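Local coordinates for protein vacuolar aminopeptidase 1 (Saccharomyces cerevisiae, PDB 5JGF) that removes amino acids, preferably neutral or hydrophobic ones, from the N-terminus of peptides as a zinc-dependent vacuolar enzyme that assembles into dodecamers, at residues S71-G76 against D287-V292; R80-V85 against L331-A336. One frame throughout, in Å; residues are numbered along the deposited sequence.

How the contacts relate
Contacts 1 and 2 lie about 13 Å apart between centres, and their segments alternate along the chain: 71-76, 80-85, 287-292, 331-336. Contact 1 pairs two strands inside the large mixed sheet. Contact 2 packs the turn between strands 69-76 and 86-91 against helix 331-336, which leads into strand 339-347. Because strand 289-295 lies between 69-76 and 86-91 in the sheet, the turn of contact 2 has to pass its end, and the two contacts touch there: Val-85 CG1 lies 3.4 Å from Phe-289 O. Lys-83 NZ also forms a long, weak ion pair with Asp-287 OD1. They meet at one end of adjacent inner strands, with the turn packed between strand 289-295 and helix 331-336.

Contact 1 (S71-G76 against D287-V292); sequences SAFILG and DLFSTV
Strands 71-76 and 289-292 run antiparallel, their short axes at 170° and 4.6 Å apart at closest approach, with Ala-72/Val-292 and Ile-74/Ser-290 as hydrogen-bonded pairs and Phe-73/Thr-291 and Leu-75/Phe-289 as non-hydrogen-bonded ones. A further bond, Gly-76 N to Leu-288 O at 2.8 Å, carries the pairing to the loop before strand 289-295. Ala-72 O accepts twice: Val-292 N reaches it in the carbonyl plane, whereas Thr-291 OG1, at 2.8 Å, donates from above that plane. The threonine hydroxyl can do so because it stands opposite its own backbone N (chi1 174°), beside the carbonyl carbon. Nearby, Ser-71 OG bonds to Thr-293 OG1. In the mixed sheet of this M18 zinc aminopeptidase, strand 69-76 lies between 289-295 and 58-65, to which Phe-73 is joined by backbone hydrogen bonding with Phe-61. Helix 312-324 covers the face bearing Phe-73 and Leu-75; helix 261-278 meets Ala-72, Ile-74 and Val-292 on the other. Leu-75 lays CD1 over one face of the Phe-289 ring, a CH-pi contact 4.0 Å from the centroid and 25° off the normal, displaced toward the rim. Phe-73 touches the same ring differently. Its CB sits at the edge, in the ring plane, 3.8 Å from Phe-289 CE2, while CD1 meets that carbon at an oblique angle, also at 3.8 Å.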
# COMPACT_ATOMS: atom_id res chain seq x y z
N SER D 71 45.05 -28.29 -18.75
CA SER D 71 44.56 -29.51 -19.37
C SER D 71 45.66 -30.56 -19.34
O SER D 71 46.74 -30.35 -19.88
CB SER D 71 44.15 -29.26 -20.83
OG SER D 71 43.65 -30.45 -21.41
N ALA D 72 45.38 -31.67 -18.67
CA ALA D 72 46.33 -32.77 -18.57
C ALA D 72 45.75 -33.89 -19.40
O ALA D 72 44.54 -34.15 -19.34
CB ALA D 72 46.47 -33.21 -17.12
N PHE D 73 46.58 -34.55 -20.20
CA PHE D 73 46.08 -35.62 -21.03
C PHE D 73 47.06 -36.76 -21.26
O PHE D 73 48.28 -36.59 -21.14
CB PHE D 73 45.58 -35.07 -22.37
CG PHE D 73 46.60 -34.27 -23.14
CD1 PHE D 73 47.26 -34.83 -24.23
CD2 PHE D 73 46.88 -32.95 -22.80
CE1 PHE D 73 48.17 -34.08 -24.99
CE2 PHE D 73 47.79 -32.19 -23.54
CZ PHE D 73 48.43 -32.76 -24.64
N ILE D 74 46.50 -37.92 -21.56
CA ILE D 74 47.26 -39.13 -21.82
C ILE D 74 46.82 -39.62 -23.20
O ILE D 74 45.64 -39.90 -23.41
CB ILE D 74 46.95 -40.22 -20.78
CG1 ILE D 74 47.12 -39.65 -19.37
CG2 ILE D 74 47.87 -41.42 -20.99
CD1 ILE D 74 46.66 -40.59 -18.27
N LEU D 75 47.77 -39.71 -24.12
CA LEU D 75 47.48 -40.14 -25.49
C LEU D 75 48.20 -41.45 -25.79
O LEU D 75 49.42 -41.52 -25.72
CB LEU D 75 47.92 -39.05 -26.47
CG LEU D 75 47.78 -39.29 -27.98
CD1 LEU D 75 46.34 -39.63 -28.34
CD2 LEU D 75 48.24 -38.05 -28.71
N GLY D 76 47.43 -42.48 -26.13
CA GLY D 76 48.01 -43.78 -26.42
C GLY D 76 48.56 -43.91 -27.83
O GLY D 76 47.99 -43.37 -28.78
N ASP D 287 45.34 -47.56 -26.31
CA ASP D 287 44.64 -47.04 -27.49
C ASP D 287 43.63 -45.98 -27.06
O ASP D 287 42.67 -45.69 -27.78
CB ASP D 287 43.92 -48.17 -28.24
CG ASP D 287 42.89 -48.89 -27.38
OD1 ASP D 287 42.23 -49.80 -27.91
OD2 ASP D 287 42.75 -48.55 -26.19
N LEU D 288 43.85 -45.39 -25.89
CA LEU D 288 42.94 -44.37 -25.38
C LEU D 288 43.53 -42.96 -25.36
O LEU D 288 44.74 -42.77 -25.43
CB LEU D 288 42.50 -44.74 -23.96
CG LEU D 288 41.79 -46.08 -23.77
CD1 LEU D 288 41.62 -46.36 -22.28
CD2 LEU D 288 40.44 -46.06 -24.47
N PHE D 289 42.63 -41.98 -25.26
CA PHE D 289 42.99 -40.56 -25.18
C PHE D 289 42.14 -40.11 -23.98
O PHE D 289 40.91 -40.07 -24.07
CB PHE D 289 42.56 -39.83 -26.46
CG PHE D 289 43.12 -38.42 -26.59
CD1 PHE D 289 43.16 -37.80 -27.84
CD2 PHE D 289 43.58 -37.72 -25.48
CE1 PHE D 289 43.65 -36.51 -27.98
CE2 PHE D 289 44.07 -36.42 -25.61
CZ PHE D 289 44.11 -35.81 -26.86
N SER D 290 42.81 -39.79 -22.88
CA SER D 290 42.12 -39.38 -21.65
C SER D 290 42.57 -38.00 -21.21
O SER D 290 43.72 -37.61 -21.43
CB SER D 290 42.43 -40.38 -20.52
OG SER D 290 42.10 -41.70 -20.90
N THR D 291 41.67 -37.25 -20.57
CA THR D 291 42.04 -35.92 -20.12
C THR D 291 41.17 -35.37 -19.01
O THR D 291 39.99 -35.70 -18.89
CB THR D 291 41.99 -34.88 -21.27
OG1 THR D 291 42.23 -33.57 -20.74
CG2 THR D 291 40.63 -34.88 -21.95
N VAL D 292 41.79 -34.54 -18.18
CA VAL D 292 41.09 -33.82 -17.13
C VAL D 292 41.45 -32.39 -17.48
O VAL D 292 42.63 -32.03 -17.52
CB VAL D 292 41.61 -34.13 -15.71
CG1 VAL D 292 41.02 -33.10 -14.73
CG2 VAL D 292 41.20 -35.53 -15.29

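Contact 2 (R80-V85 against L331-A336); sequences RAEKGV and LHTVWA
Val-334 is the side chain on which the turn 80-85 closes against helix 331-336, and its two methyls reach different parts of that turn. At its root, CB is 4.2 Å from the carbonyl oxygen of Ala-81. From there the branches part: CG2 meets Ala-81 CB at 3.6 Å, and CG1, set opposite the backbone N (chi1 172°), meets Val-85 CG2 at 3.6 Å. The valine therefore spans the turn, one methyl on the residue that opens its 3-10 segment and the other on Val-85 at the far end of the turn. Backbone contacts follow the same path. Val-334 CA points its hydrogen almost straight at Ala-81 O (angle at H 165°, CA to O 3.4 Å), and Gly-84 CA approaches Val-334 O at 3.3 Å. Gly-84 adopts a positive phi of 64° as the chain leaves the 3-10 turn. Beside the valine, Thr-333 turns its methyl toward the turn, CG2 lying 4.1 Å from Ala-81 CB, while its hydroxyl is held by Asp-330 OD2. Trp-335 reaches in from the other flank, with CZ3 near Val-85 CB, an oblique contact. Ser-338 OG bonds to both Val-334 O and Val-85 N, linking the turn to the end of the helix. On the helix, His-332 NE2 is hydrogen-bonded to Glu-318 of a second subunit. This is apolar packing of an interstrand 3-10 turn on a short helix that precedes a sheet strand, beside a neighbouring subunit and away from the two-zinc centre.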
# COMPACT_ATOMS: atom_id res chain seq x y z
N ARG D 80 43.00 -44.08 -31.96
CA ARG D 80 42.44 -43.76 -33.27
C ARG D 80 41.14 -43.01 -33.01
O ARG D 80 40.52 -43.19 -31.96
CB ARG D 80 42.21 -45.02 -34.10
CG ARG D 80 41.32 -46.07 -33.47
CD ARG D 80 41.49 -47.41 -34.18
NE ARG D 80 40.72 -48.48 -33.54
CZ ARG D 80 39.44 -48.74 -33.79
NH1 ARG D 80 38.77 -48.01 -34.68
NH2 ARG D 80 38.83 -49.73 -33.16
N ALA D 81 40.74 -42.18 -33.97
CA ALA D 81 39.53 -41.36 -33.86
C ALA D 81 38.30 -42.06 -33.30
O ALA D 81 37.60 -41.51 -32.45
CB ALA D 81 39.20 -40.77 -35.22
N GLU D 82 38.04 -43.28 -33.77
CA GLU D 82 36.87 -44.03 -33.32
C GLU D 82 36.87 -44.34 -31.82
O GLU D 82 35.82 -44.65 -31.25
CB GLU D 82 36.75 -45.32 -34.13
CG GLU D 82 36.56 -45.08 -35.63
CD GLU D 82 37.84 -44.66 -36.36
OE1 GLU D 82 37.73 -44.17 -37.50
OE2 GLU D 82 38.96 -44.84 -35.81
N LYS D 83 38.03 -44.25 -31.18
CA LYS D 83 38.14 -44.52 -29.75
C LYS D 83 37.63 -43.34 -28.92
O LYS D 83 37.36 -43.47 -27.73
CB LYS D 83 39.59 -44.82 -29.38
CG LYS D 83 40.01 -46.23 -29.77
CD LYS D 83 39.26 -47.25 -28.92
CE LYS D 83 39.54 -48.67 -29.34
NZ LYS D 83 38.84 -49.62 -28.43
N GLY D 84 37.51 -42.18 -29.57
CA GLY D 84 37.04 -40.99 -28.90
C GLY D 84 37.96 -40.52 -27.79
O GLY D 84 39.11 -40.96 -27.69
N VAL D 85 37.44 -39.63 -26.94
CA VAL D 85 38.22 -39.10 -25.83
C VAL D 85 37.42 -39.23 -24.53
O VAL D 85 36.21 -38.98 -24.52
CB VAL D 85 38.56 -37.61 -26.06
CG1 VAL D 85 39.47 -37.10 -24.95
CG2 VAL D 85 39.22 -37.43 -27.42
N LEU D 331 37.98 -35.09 -36.53
CA LEU D 331 37.56 -34.63 -35.21
C LEU D 331 36.08 -34.83 -34.92
O LEU D 331 35.68 -34.95 -33.76
CB LEU D 331 37.93 -33.15 -35.03
CG LEU D 331 39.43 -32.84 -35.06
CD1 LEU D 331 39.65 -31.34 -35.03
CD2 LEU D 331 40.12 -33.52 -33.89
N HIS D 332 35.26 -34.86 -35.97
CA HIS D 332 33.83 -35.07 -35.77
C HIS D 332 33.61 -36.51 -35.32
O HIS D 332 32.77 -36.78 -34.47
CB HIS D 332 33.07 -34.79 -37.07
CG HIS D 332 33.11 -33.35 -37.48
ND1 HIS D 332 32.50 -32.35 -36.75
CD2 HIS D 332 33.71 -32.74 -38.52
CE1 HIS D 332 32.73 -31.19 -37.33
NE2 HIS D 332 33.46 -31.39 -38.40
N THR D 333 34.39 -37.42 -35.88
CA THR D 333 34.30 -38.82 -35.50
C THR D 333 34.82 -38.99 -34.08
O THR D 333 34.27 -39.76 -33.30
CB THR D 333 35.12 -39.72 -36.46
OG1 THR D 333 34.48 -39.73 -37.74
CG2 THR D 333 35.21 -41.14 -35.92
N VAL D 334 35.87 -38.25 -33.75
CA VAL D 334 36.46 -38.30 -32.42
C VAL D 334 35.43 -37.95 -31.34
O VAL D 334 35.18 -38.72 -30.42
CB VAL D 334 37.65 -37.32 -32.29
CG1 VAL D 334 38.13 -37.25 -30.84
CG2 VAL D 334 38.79 -37.77 -33.21
N TRP D 335 34.82 -36.78 -31.48
CA TRP D 335 33.83 -36.33 -30.50
C TRP D 335 32.56 -37.17 -30.49
O TRP D 335 31.97 -37.37 -29.43
CB TRP D 335 33.52 -34.85 -30.72
CG TRP D 335 34.70 -33.98 -30.34
CD1 TRP D 335 35.40 -33.14 -31.16
CD2 TRP D 335 35.33 -33.92 -29.06
NE1 TRP D 335 36.43 -32.56 -30.47
CE2 TRP D 335 36.42 -33.02 -29.18
CE3 TRP D 335 35.10 -34.53 -27.82
CZ2 TRP D 335 37.26 -32.71 -28.11
CZ3 TRP D 335 35.94 -34.23 -26.75
CH2 TRP D 335 37.01 -33.33 -26.91
N ALA D 336 32.15 -37.67 -31.65
CA ALA D 336 30.95 -38.49 -31.71
C ALA D 336 31.14 -39.74 -30.86
O ALA D 336 30.18 -40.31 -30.34
CB ALA D 336 30.63 -38.87 -33.15